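Local coordinates for protein N-acetylglucosamine-6-phosphate deacetylase (Thermotoga maritima, PDB 1O12) that probably removes the acetyl group from N-acetylglucosamine 6-phosphate, as a metal-dependent hydrolase of the NagA family that holds one divalent metal cation per subunit, at residues H125-K133 and I144-I155; D156-E167 and R180-A191. All blocks are in the same frame, centred on the assembly; numbering follows the deposited sequence.

Contact 1: H125-K133 and I144-I155; sequences HLEGPYISK and IRPPSERELSEI. With FE (Fe (III) ion), chain C.
Y130, I144 and P129 carry most of the meeting between 125-133 and 144-155, a worked example of how, in a TIM-barrel hydrolase, the long loop after a metal-bearing strand folds on itself, its returning arm packing on P129 and Y130 just past the strand. Strand 121-127 delivers E127, whose OE2 binds the iron at 2.2 Å together with H188 and H209; just beyond it the strand gives way to loop, and a cis peptide precedes P129. The Y130 ring enters the returning segment between two prolines: CB of P147 lies over one face, 3.9 Å from the ring centroid in a CH-pi contact, and CG of P129 covers the opposite face. CD1 of I155 reaches the ring near its plane. With CG anti to its carbonyl carbon (chi1 -44°), the tyrosine sends its hydroxyl to E151 in the short, weakly bonded helix 149-152. Farther from the ring, I144 lays CD1 3.9 Å from CG1 of I131, their side chains crossing at about a right angle, while its CG2 packs on CG of K133. P129 joins the two halves: its O accepts from R145 N at 3.1 Å, and its CG sits 3.5 Å from CZ of R145, over a face of the guanidinium. E151 grips that flat group side-on in a salt bridge, through NE and NH2, its oxygens lying close to the guanidinium plane. E151 OE1 takes both nitrogens from the syn side; from above the carboxylate plane, Y130 OH donates to E151 OE1 at 2.9 Å.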
loop_
_atom_site.group_PDB
_atom_site.type_symbol
_atom_site.label_atom_id
_atom_site.label_comp_id
_atom_site.label_asym_id
_atom_site.label_seq_id
_atom_site.Cartn_x
_atom_site.Cartn_y
_atom_site.Cartn_z
ATOM N N HIS A 125 -22.926 -17.635 3.227
ATOM C CA HIS A 125 -21.485 -17.362 3.260
ATOM C C HIS A 125 -20.996 -17.975 4.559
ATOM O O HIS A 125 -21.393 -17.561 5.670
ATOM C CB HIS A 125 -21.194 -15.854 3.225
ATOM C CG HIS A 125 -19.751 -15.503 3.421
ATOM N ND1 HIS A 125 -19.285 -14.203 3.333
ATOM C CD2 HIS A 125 -18.677 -16.266 3.734
ATOM C CE1 HIS A 125 -17.988 -14.184 3.588
ATOM N NE2 HIS A 125 -17.593 -15.422 3.835
ATOM N N LEU A 126 -20.165 -19.002 4.395
ATOM C CA LEU A 126 -19.623 -19.730 5.522
ATOM C C LEU A 126 -18.284 -19.132 5.945
ATOM O O LEU A 126 -17.231 -19.432 5.356
ATOM C CB LEU A 126 -19.476 -21.226 5.165
ATOM C CG LEU A 126 -20.726 -22.043 4.773
ATOM C CD1 LEU A 126 -20.318 -23.389 4.206
ATOM C CD2 LEU A 126 -21.606 -22.267 5.974
ATOM N N GLU A 127 -18.357 -18.260 6.951
ATOM C CA GLU A 127 -17.181 -17.607 7.506
ATOM C C GLU A 127 -16.729 -18.498 8.648
ATOM O O GLU A 127 -17.335 -18.512 9.708
ATOM C CB GLU A 127 -17.526 -16.222 8.057
ATOM C CG GLU A 127 -16.305 -15.298 8.178
ATOM C CD GLU A 127 -16.498 -14.186 9.177
ATOM O OE1 GLU A 127 -17.486 -13.427 9.104
ATOM O OE2 GLU A 127 -15.643 -14.063 10.061
ATOM N N GLY A 128 -15.655 -19.231 8.434
ATOM C CA GLY A 128 -15.211 -20.147 9.457
ATOM C C GLY A 128 -15.913 -21.446 9.088
ATOM O O GLY A 128 -16.789 -21.433 8.226
ATOM N N PRO A 129 -15.621 -22.562 9.757
ATOM C CA PRO A 129 -14.678 -22.726 10.866
ATOM C C PRO A 129 -13.236 -23.055 10.478
ATOM O O PRO A 129 -12.412 -23.292 11.358
ATOM C CB PRO A 129 -15.311 -23.856 11.661
ATOM C CG PRO A 129 -15.766 -24.792 10.512
ATOM C CD PRO A 129 -16.332 -23.826 9.469
ATOM N N TYR A 130 -12.924 -23.085 9.186
ATOM C CA TYR A 130 -11.563 -23.399 8.764
ATOM C C TYR A 130 -10.627 -22.178 8.770
ATOM O O TYR A 130 -10.008 -21.799 7.759
ATOM C CB TYR A 130 -11.596 -24.056 7.391
ATOM C CG TYR A 130 -12.683 -25.088 7.302
ATOM C CD1 TYR A 130 -12.690 -26.195 8.156
ATOM C CD2 TYR A 130 -13.752 -24.924 6.420
ATOM C CE1 TYR A 130 -13.739 -27.107 8.144
ATOM C CE2 TYR A 130 -14.808 -25.829 6.396
ATOM C CZ TYR A 130 -14.804 -26.914 7.263
ATOM O OH TYR A 130 -15.890 -27.760 7.292
ATOM N N ILE A 131 -10.497 -21.571 9.935
ATOM C CA ILE A 131 -9.657 -20.417 10.039
ATOM C C ILE A 131 -8.561 -20.606 11.052
ATOM O O ILE A 131 -8.437 -21.665 11.668
ATOM C CB ILE A 131 -10.500 -19.155 10.370
ATOM C CG1 ILE A 131 -11.324 -19.364 11.646
ATOM C CG2 ILE A 131 -11.393 -18.836 9.177
ATOM C CD1 ILE A 131 -12.227 -18.164 12.006
ATOM N N SER A 132 -7.752 -19.566 11.193
ATOM C CA SER A 132 -6.640 -19.550 12.128
ATOM C C SER A 132 -7.146 -19.157 13.520
ATOM O O SER A 132 -7.904 -18.189 13.669
ATOM C CB SER A 132 -5.615 -18.534 11.641
ATOM O OG SER A 132 -4.727 -18.147 12.658
ATOM N N LYS A 133 -6.756 -19.913 14.543
ATOM C CA LYS A 133 -7.172 -19.556 15.900
ATOM C C LYS A 133 -6.425 -18.281 16.338
ATOM O O LYS A 133 -6.930 -17.515 17.167
ATOM C CB LYS A 133 -6.889 -20.701 16.882
ATOM C CG LYS A 133 -7.782 -21.936 16.692
ATOM C CD LYS A 133 -7.143 -23.137 17.347
ATOM C CE LYS A 133 -7.983 -24.379 17.209
ATOM N NZ LYS A 133 -7.483 -25.441 18.136
ATOM N N ILE A 144 -13.505 -23.810 15.687
ATOM C CA ILE A 144 -12.452 -23.677 14.689
ATOM C C ILE A 144 -11.704 -25.004 14.551
ATOM O O ILE A 144 -11.249 -25.567 15.535
ATOM C CB ILE A 144 -11.432 -22.558 15.071
ATOM C CG1 ILE A 144 -12.168 -21.233 15.319
ATOM C CG2 ILE A 144 -10.390 -22.392 13.944
ATOM C CD1 ILE A 144 -11.254 -20.025 15.444
ATOM N N ARG A 145 -11.553 -25.487 13.326
ATOM C CA ARG A 145 -10.884 -26.755 13.117
ATOM C C ARG A 145 -10.486 -26.821 11.654
ATOM O O ARG A 145 -10.949 -26.008 10.839
ATOM C CB ARG A 145 -11.868 -27.884 13.414
ATOM C CG ARG A 145 -13.132 -27.749 12.560
ATOM C CD ARG A 145 -14.189 -28.765 12.916
ATOM N NE ARG A 145 -15.400 -28.655 12.094
ATOM C CZ ARG A 145 -16.389 -27.785 12.295
ATOM N NH1 ARG A 145 -16.333 -26.920 13.304
ATOM N NH2 ARG A 145 -17.449 -27.789 11.491
ATOM N N PRO A 146 -9.624 -27.786 11.297
ATOM C CA PRO A 146 -9.193 -27.930 9.906
ATOM C C PRO A 146 -10.268 -28.634 9.108
ATOM O O PRO A 146 -11.098 -29.359 9.650
ATOM C CB PRO A 146 -7.933 -28.777 10.017
ATOM C CG PRO A 146 -8.255 -29.663 11.170
ATOM C CD PRO A 146 -8.876 -28.709 12.172
ATOM N N PRO A 147 -10.286 -28.401 7.807
ATOM C CA PRO A 147 -11.270 -29.033 6.931
ATOM C C PRO A 147 -10.963 -30.520 6.825
ATOM O O PRO A 147 -9.798 -30.930 6.847
ATOM C CB PRO A 147 -11.071 -28.304 5.612
ATOM C CG PRO A 147 -9.621 -27.869 5.675
ATOM C CD PRO A 147 -9.492 -27.398 7.084
ATOM N N SER A 148 -12.014 -31.324 6.692
ATOM C CA SER A 148 -11.870 -32.772 6.607
ATOM C C SER A 148 -12.675 -33.265 5.429
ATOM O O SER A 148 -13.635 -32.619 5.030
ATOM C CB SER A 148 -12.424 -33.413 7.875
ATOM O OG SER A 148 -13.841 -33.363 7.853
ATOM N N GLU A 149 -12.303 -34.428 4.894
ATOM C CA GLU A 149 -13.004 -35.026 3.751
ATOM C C GLU A 149 -14.468 -35.278 4.116
ATOM O O GLU A 149 -15.356 -35.196 3.257
ATOM C CB GLU A 149 -12.335 -36.347 3.366
ATOM C CG GLU A 149 -12.645 -36.849 1.976
ATOM C CD GLU A 149 -11.845 -36.121 0.920
ATOM O OE1 GLU A 149 -10.653 -35.840 1.190
ATOM O OE2 GLU A 149 -12.397 -35.842 -0.169
ATOM N N ARG A 150 -14.698 -35.583 5.394
ATOM C CA ARG A 150 -16.031 -35.842 5.936
ATOM C C ARG A 150 -16.892 -34.578 5.926
ATOM O O ARG A 150 -18.093 -34.638 5.664
ATOM C CB ARG A 150 -15.910 -36.364 7.372
ATOM C CG ARG A 150 -17.230 -36.539 8.151
ATOM C CD ARG A 150 -16.930 -36.980 9.603
ATOM N NE ARG A 150 -15.962 -38.088 9.619
ATOM C CZ ARG A 150 -15.441 -38.662 10.714
ATOM N NH1 ARG A 150 -15.782 -38.244 11.936
ATOM N NH2 ARG A 150 -14.572 -39.669 10.586
ATOM N N GLU A 151 -16.299 -33.424 6.224
ATOM C CA GLU A 151 -17.092 -32.202 6.212
ATOM C C GLU A 151 -17.204 -31.629 4.803
ATOM O O GLU A 151 -18.246 -31.110 4.415
ATOM C CB GLU A 151 -16.501 -31.158 7.166
ATOM C CG GLU A 151 -16.727 -31.495 8.618
ATOM C CD GLU A 151 -16.112 -30.477 9.558
ATOM O OE1 GLU A 151 -16.633 -29.336 9.635
ATOM O OE2 GLU A 151 -15.096 -30.821 10.210
ATOM N N LEU A 152 -16.139 -31.741 4.030
ATOM C CA LEU A 152 -16.177 -31.214 2.696
ATOM C C LEU A 152 -17.437 -31.702 1.979
ATOM O O LEU A 152 -18.016 -30.983 1.157
ATOM C CB LEU A 152 -14.948 -31.666 1.931
ATOM C CG LEU A 152 -14.766 -30.895 0.625
ATOM C CD1 LEU A 152 -14.225 -29.480 0.973
ATOM C CD2 LEU A 152 -13.806 -31.639 -0.327
ATOM N N SER A 153 -17.879 -32.914 2.310
ATOM C CA SER A 153 -19.058 -33.494 1.663
ATOM C C SER A 153 -20.396 -32.858 2.034
ATOM O O SER A 153 -21.401 -33.127 1.393
ATOM C CB SER A 153 -19.133 -35.009 1.936
ATOM O OG SER A 153 -19.737 -35.295 3.191
ATOM N N GLU A 154 -20.426 -32.040 3.074
ATOM C CA GLU A 154 -21.669 -31.390 3.458
ATOM C C GLU A 154 -21.758 -29.951 2.924
ATOM O O GLU A 154 -22.779 -29.294 3.088
ATOM C CB GLU A 154 -21.810 -31.363 4.980
ATOM C CG GLU A 154 -21.887 -32.723 5.636
ATOM C CD GLU A 154 -23.069 -33.528 5.160
ATOM O OE1 GLU A 154 -22.890 -34.737 4.954
ATOM O OE2 GLU A 154 -24.181 -32.965 5.001
ATOM N N ILE A 155 -20.710 -29.464 2.268
ATOM C CA ILE A 155 -20.708 -28.092 1.764
ATOM C C ILE A 155 -21.025 -28.016 0.284
ATOM O O ILE A 155 -20.224 -28.431 -0.553
ATOM C CB ILE A 155 -19.348 -27.413 1.997
ATOM C CG1 ILE A 155 -19.002 -27.442 3.488
ATOM C CG2 ILE A 155 -19.386 -26.008 1.480
ATOM C CD1 ILE A 155 -17.589 -26.899 3.828
HETATM FE FE FE C . -14.629 -12.203 10.647
#

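Contact 2: D156-E167 and R180-A191. With FE (Fe (III) ion), chain C.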
loop_
_atom_site.group_PDB
_atom_site.type_symbol
_atom_site.label_atom_id
_atom_site.label_comp_id
_atom_site.label_asym_id
_atom_site.label_seq_id
_atom_site.Cartn_x
_atom_site.Cartn_y
_atom_site.Cartn_z
ATOM N N ASP A 156 -22.186 -27.451 -0.027
ATOM C CA ASP A 156 -22.631 -27.325 -1.402
ATOM C C ASP A 156 -23.816 -26.348 -1.408
ATOM O O ASP A 156 -24.151 -25.752 -0.378
ATOM C CB ASP A 156 -23.068 -28.714 -1.920
ATOM C CG ASP A 156 -23.118 -28.800 -3.456
ATOM O OD1 ASP A 156 -23.208 -29.945 -3.974
ATOM O OD2 ASP A 156 -23.073 -27.745 -4.142
ATOM N N SER A 157 -24.461 -26.194 -2.562
ATOM C CA SER A 157 -25.591 -25.282 -2.663
ATOM C C SER A 157 -26.457 -25.603 -1.468
ATOM O O SER A 157 -26.696 -26.773 -1.180
ATOM C CB SER A 157 -26.346 -25.518 -3.975
ATOM O OG SER A 157 -27.089 -24.372 -4.340
ATOM N N PRO A 158 -26.992 -24.578 -0.789
ATOM C CA PRO A 158 -26.830 -23.154 -1.100
ATOM C C PRO A 158 -25.611 -22.371 -0.565
ATOM O O PRO A 158 -25.681 -21.160 -0.397
ATOM C CB PRO A 158 -28.151 -22.559 -0.625
ATOM C CG PRO A 158 -28.411 -23.331 0.615
ATOM C CD PRO A 158 -28.045 -24.770 0.225
ATOM N N ALA A 159 -24.505 -23.044 -0.285
ATOM C CA ALA A 159 -23.326 -22.298 0.139
ATOM C C ALA A 159 -22.895 -21.551 -1.129
ATOM O O ALA A 159 -22.966 -22.107 -2.232
ATOM C CB ALA A 159 -22.220 -23.244 0.588
ATOM N N LYS A 160 -22.451 -20.310 -0.985
ATOM C CA LYS A 160 -22.039 -19.539 -2.140
ATOM C C LYS A 160 -20.661 -18.972 -1.975
ATOM O O LYS A 160 -19.999 -18.651 -2.953
ATOM C CB LYS A 160 -23.021 -18.402 -2.399
ATOM C CG LYS A 160 -24.384 -18.900 -2.881
ATOM C CD LYS A 160 -24.291 -19.624 -4.215
ATOM C CE LYS A 160 -25.612 -20.323 -4.595
ATOM N NZ LYS A 160 -25.532 -21.152 -5.839
HETATM N N MSE A 161 -20.221 -18.865 -0.729
HETATM C CA MSE A 161 -18.924 -18.291 -0.439
HETATM C C MSE A 161 -18.364 -18.916 0.822
HETATM O O MSE A 161 -19.106 -19.359 1.691
HETATM C CB MSE A 161 -19.061 -16.784 -0.266
HETATM C CG MSE A 161 -17.758 -16.091 -0.106
HETATM SE SE MSE A 161 -17.919 -14.160 -0.179
HETATM C CE MSE A 161 -18.133 -13.885 -2.099
ATOM N N LEU A 162 -17.053 -18.927 0.946
ATOM C CA LEU A 162 -16.447 -19.541 2.107
ATOM C C LEU A 162 -15.177 -18.813 2.470
ATOM O O LEU A 162 -14.312 -18.641 1.618
ATOM C CB LEU A 162 -16.126 -20.988 1.750
ATOM C CG LEU A 162 -15.420 -22.052 2.593
ATOM C CD1 LEU A 162 -14.218 -21.484 3.337
ATOM C CD2 LEU A 162 -16.421 -22.664 3.496
ATOM N N THR A 163 -15.051 -18.384 3.722
ATOM C CA THR A 163 -13.817 -17.718 4.151
ATOM C C THR A 163 -12.900 -18.674 4.938
ATOM O O THR A 163 -13.278 -19.196 5.997
ATOM C CB THR A 163 -14.091 -16.488 5.031
ATOM O OG1 THR A 163 -14.755 -15.496 4.258
ATOM C CG2 THR A 163 -12.773 -15.905 5.558
ATOM N N PHE A 164 -11.686 -18.872 4.422
ATOM C CA PHE A 164 -10.696 -19.763 5.038
ATOM C C PHE A 164 -9.291 -19.144 5.209
ATOM O O PHE A 164 -8.942 -18.116 4.582
ATOM C CB PHE A 164 -10.554 -21.017 4.189
ATOM C CG PHE A 164 -9.719 -20.807 2.959
ATOM C CD1 PHE A 164 -8.426 -21.324 2.888
ATOM C CD2 PHE A 164 -10.201 -20.035 1.897
ATOM C CE1 PHE A 164 -7.630 -21.075 1.788
ATOM C CE2 PHE A 164 -9.403 -19.773 0.776
ATOM C CZ PHE A 164 -8.118 -20.294 0.721
ATOM N N ALA A 165 -8.486 -19.789 6.056
ATOM C CA ALA A 165 -7.113 -19.353 6.295
ATOM C C ALA A 165 -6.190 -20.335 5.557
ATOM O O ALA A 165 -6.032 -21.456 5.985
ATOM C CB ALA A 165 -6.829 -19.356 7.792
ATOM N N PRO A 166 -5.561 -19.908 4.443
ATOM C CA PRO A 166 -4.654 -20.739 3.621
ATOM C C PRO A 166 -3.565 -21.580 4.328
ATOM O O PRO A 166 -3.111 -22.594 3.789
ATOM C CB PRO A 166 -4.031 -19.733 2.656
ATOM C CG PRO A 166 -5.083 -18.681 2.541
ATOM C CD PRO A 166 -5.554 -18.514 3.961
ATOM N N GLU A 167 -3.146 -21.174 5.524
ATOM C CA GLU A 167 -2.100 -21.923 6.216
ATOM C C GLU A 167 -2.642 -23.077 7.071
ATOM O O GLU A 167 -1.880 -23.938 7.534
ATOM C CB GLU A 167 -1.255 -20.975 7.088
ATOM C CG GLU A 167 -1.910 -20.576 8.393
ATOM C CD GLU A 167 -2.909 -19.432 8.272
ATOM O OE1 GLU A 167 -3.378 -19.132 7.141
ATOM O OE2 GLU A 167 -3.235 -18.843 9.332
ATOM N N ARG A 180 -18.258 -26.129 -7.283
ATOM C CA ARG A 180 -19.632 -26.224 -6.787
ATOM C C ARG A 180 -20.332 -24.862 -6.721
ATOM O O ARG A 180 -21.361 -24.703 -6.032
ATOM C CB ARG A 180 -19.654 -26.878 -5.409
ATOM C CG ARG A 180 -18.901 -28.168 -5.364
ATOM C CD ARG A 180 -18.922 -28.776 -3.981
ATOM N NE ARG A 180 -17.902 -29.810 -3.902
ATOM C CZ ARG A 180 -17.731 -30.621 -2.868
ATOM N NH1 ARG A 180 -18.519 -30.526 -1.804
ATOM N NH2 ARG A 180 -16.767 -31.527 -2.911
ATOM N N ASP A 181 -19.777 -23.893 -7.453
ATOM C CA ASP A 181 -20.345 -22.542 -7.504
ATOM C C ASP A 181 -20.181 -21.865 -6.144
ATOM O O ASP A 181 -21.074 -21.178 -5.660
ATOM C CB ASP A 181 -21.830 -22.600 -7.897
ATOM C CG ASP A 181 -22.331 -21.296 -8.528
ATOM O OD1 ASP A 181 -23.574 -21.131 -8.668
ATOM O OD2 ASP A 181 -21.491 -20.435 -8.893
ATOM N N ILE A 182 -19.035 -22.111 -5.519
ATOM C CA ILE A 182 -18.702 -21.508 -4.238
ATOM C C ILE A 182 -17.421 -20.666 -4.411
ATOM O O ILE A 182 -16.428 -21.154 -4.949
ATOM C CB ILE A 182 -18.474 -22.591 -3.156
ATOM C CG1 ILE A 182 -19.748 -23.423 -2.978
ATOM C CG2 ILE A 182 -18.036 -21.939 -1.852
ATOM C CD1 ILE A 182 -19.652 -24.489 -1.892
ATOM N N VAL A 183 -17.469 -19.400 -3.994
ATOM C CA VAL A 183 -16.313 -18.518 -4.094
ATOM C C VAL A 183 -15.473 -18.637 -2.811
ATOM O O VAL A 183 -16.014 -18.531 -1.708
ATOM C CB VAL A 183 -16.736 -17.009 -4.259
ATOM C CG1 VAL A 183 -15.493 -16.104 -4.187
ATOM C CG2 VAL A 183 -17.480 -16.779 -5.588
ATOM N N LEU A 184 -14.169 -18.881 -2.951
ATOM C CA LEU A 184 -13.282 -18.956 -1.786
ATOM C C LEU A 184 -12.739 -17.567 -1.426
ATOM O O LEU A 184 -12.486 -16.751 -2.296
ATOM C CB LEU A 184 -12.103 -19.899 -2.057
ATOM C CG LEU A 184 -12.453 -21.384 -2.136
ATOM C CD1 LEU A 184 -11.161 -22.191 -2.243
ATOM C CD2 LEU A 184 -13.254 -21.797 -0.881
ATOM N N SER A 185 -12.563 -17.289 -0.149
ATOM C CA SER A 185 -12.048 -15.985 0.252
ATOM C C SER A 185 -11.095 -16.152 1.434
ATOM O O SER A 185 -11.413 -16.853 2.391
ATOM C CB SER A 185 -13.211 -15.032 0.632
ATOM O OG SER A 185 -12.803 -13.656 0.601
ATOM N N ALA A 186 -9.935 -15.516 1.377
ATOM C CA ALA A 186 -8.955 -15.643 2.456
ATOM C C ALA A 186 -9.227 -14.616 3.541
ATOM O O ALA A 186 -9.500 -13.442 3.253
ATOM C CB ALA A 186 -7.541 -15.471 1.909
ATOM N N GLY A 187 -9.158 -15.079 4.786
ATOM C CA GLY A 187 -9.387 -14.237 5.944
ATOM C C GLY A 187 -9.134 -15.020 7.220
ATOM O O GLY A 187 -9.135 -16.259 7.207
ATOM N N HIS A 188 -8.903 -14.291 8.320
ATOM C CA HIS A 188 -8.627 -14.877 9.636
ATOM C C HIS A 188 -7.446 -15.811 9.522
ATOM O O HIS A 188 -7.513 -16.963 9.909
ATOM C CB HIS A 188 -9.858 -15.625 10.119
ATOM C CG HIS A 188 -11.022 -14.728 10.379
ATOM N ND1 HIS A 188 -11.064 -13.855 11.453
ATOM C CD2 HIS A 188 -12.174 -14.535 9.690
ATOM C CE1 HIS A 188 -12.196 -13.172 11.417
ATOM N NE2 HIS A 188 -12.887 -13.565 10.357
ATOM N N SER A 189 -6.354 -15.286 8.991
ATOM C CA SER A 189 -5.173 -16.081 8.743
ATOM C C SER A 189 -3.859 -15.381 9.038
ATOM O O SER A 189 -3.791 -14.152 9.075
ATOM C CB SER A 189 -5.205 -16.501 7.273
ATOM O OG SER A 189 -3.909 -16.595 6.710
ATOM N N ILE A 190 -2.809 -16.164 9.269
ATOM C CA ILE A 190 -1.483 -15.566 9.481
ATOM C C ILE A 190 -0.589 -15.985 8.334
ATOM O O ILE A 190 0.599 -15.744 8.353
ATOM C CB ILE A 190 -0.797 -15.986 10.814
ATOM C CG1 ILE A 190 -0.816 -17.502 10.971
ATOM C CG2 ILE A 190 -1.431 -15.263 11.976
ATOM C CD1 ILE A 190 -0.400 -17.926 12.387
ATOM N N ALA A 191 -1.176 -16.612 7.329
ATOM C CA ALA A 191 -0.424 -17.061 6.177
ATOM C C ALA A 191 0.521 -16.002 5.590
ATOM O O ALA A 191 0.238 -14.791 5.573
ATOM C CB ALA A 191 -1.383 -17.550 5.097
HETATM FE FE FE C . -14.629 -12.203 10.647
HETATM O O HOH W 1 -23.521 -23.627 -4.750
HETATM O O HOH W 2 -20.846 -18.451 -5.689
#
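H188 binds the iron through NE2 at 2.2 Å, just past the end of strand 183-186, and T163 CG2 meets its imidazole at the edge. E127 and H209 complete the protein ligands, while ND1 of H188 bonds to K135 O. Behind this first shell, strands 159-164 and 183-186 run parallel, 25° apart, a neighbouring pair in the TIM barrel. Their backbone bonds run from V183 N to K160 O through to G187 N with F164 O at 3.1 Å. M161, T163, V183 and S185 occupy one face; L162, F164, L184 and A186 the other. Past the strands, E167 bends at chi2 (-82°) to bring its carboxylate to the second loop: OE1 accepts a hydrogen bond from S189 OG at 2.6 Å, and OE2 receives I190 N at 2.7 Å in a nearly straight bond (176°) from above the carboxylate plane. S189 OG also accepts from A191 N, which makes an ST turn just after H188. At the other end, one water joins A159 O to R180 O and a second joins K160 O to D181 O. Strand 121-127 flanks 159-164; F199 of helix 193-200 meets the F164 ring, and I224 of helix 223-230 packs against A186 and S189.

Read from the N terminus, the two contacts illustrate how a barrel builds a metal site from the ends of several strands. Contact 1 comes first, closing the ten-residue loop between 125-133 and 144-155 as the chain leaves strand 121-127. The next residue, D156, opens contact 2, which closes the twelve-residue connection between 156-167 and 180-191. The contacts therefore follow in series, neither nested nor crossed, with centres about 9 Å apart. Strand 159-164 ties them together, bordered by 121-127 and by 183-186. H125 NE2 reaches T163 OG1 at 2.9 Å, probably as a hydrogen bond, and the iron takes one ligand from each contact.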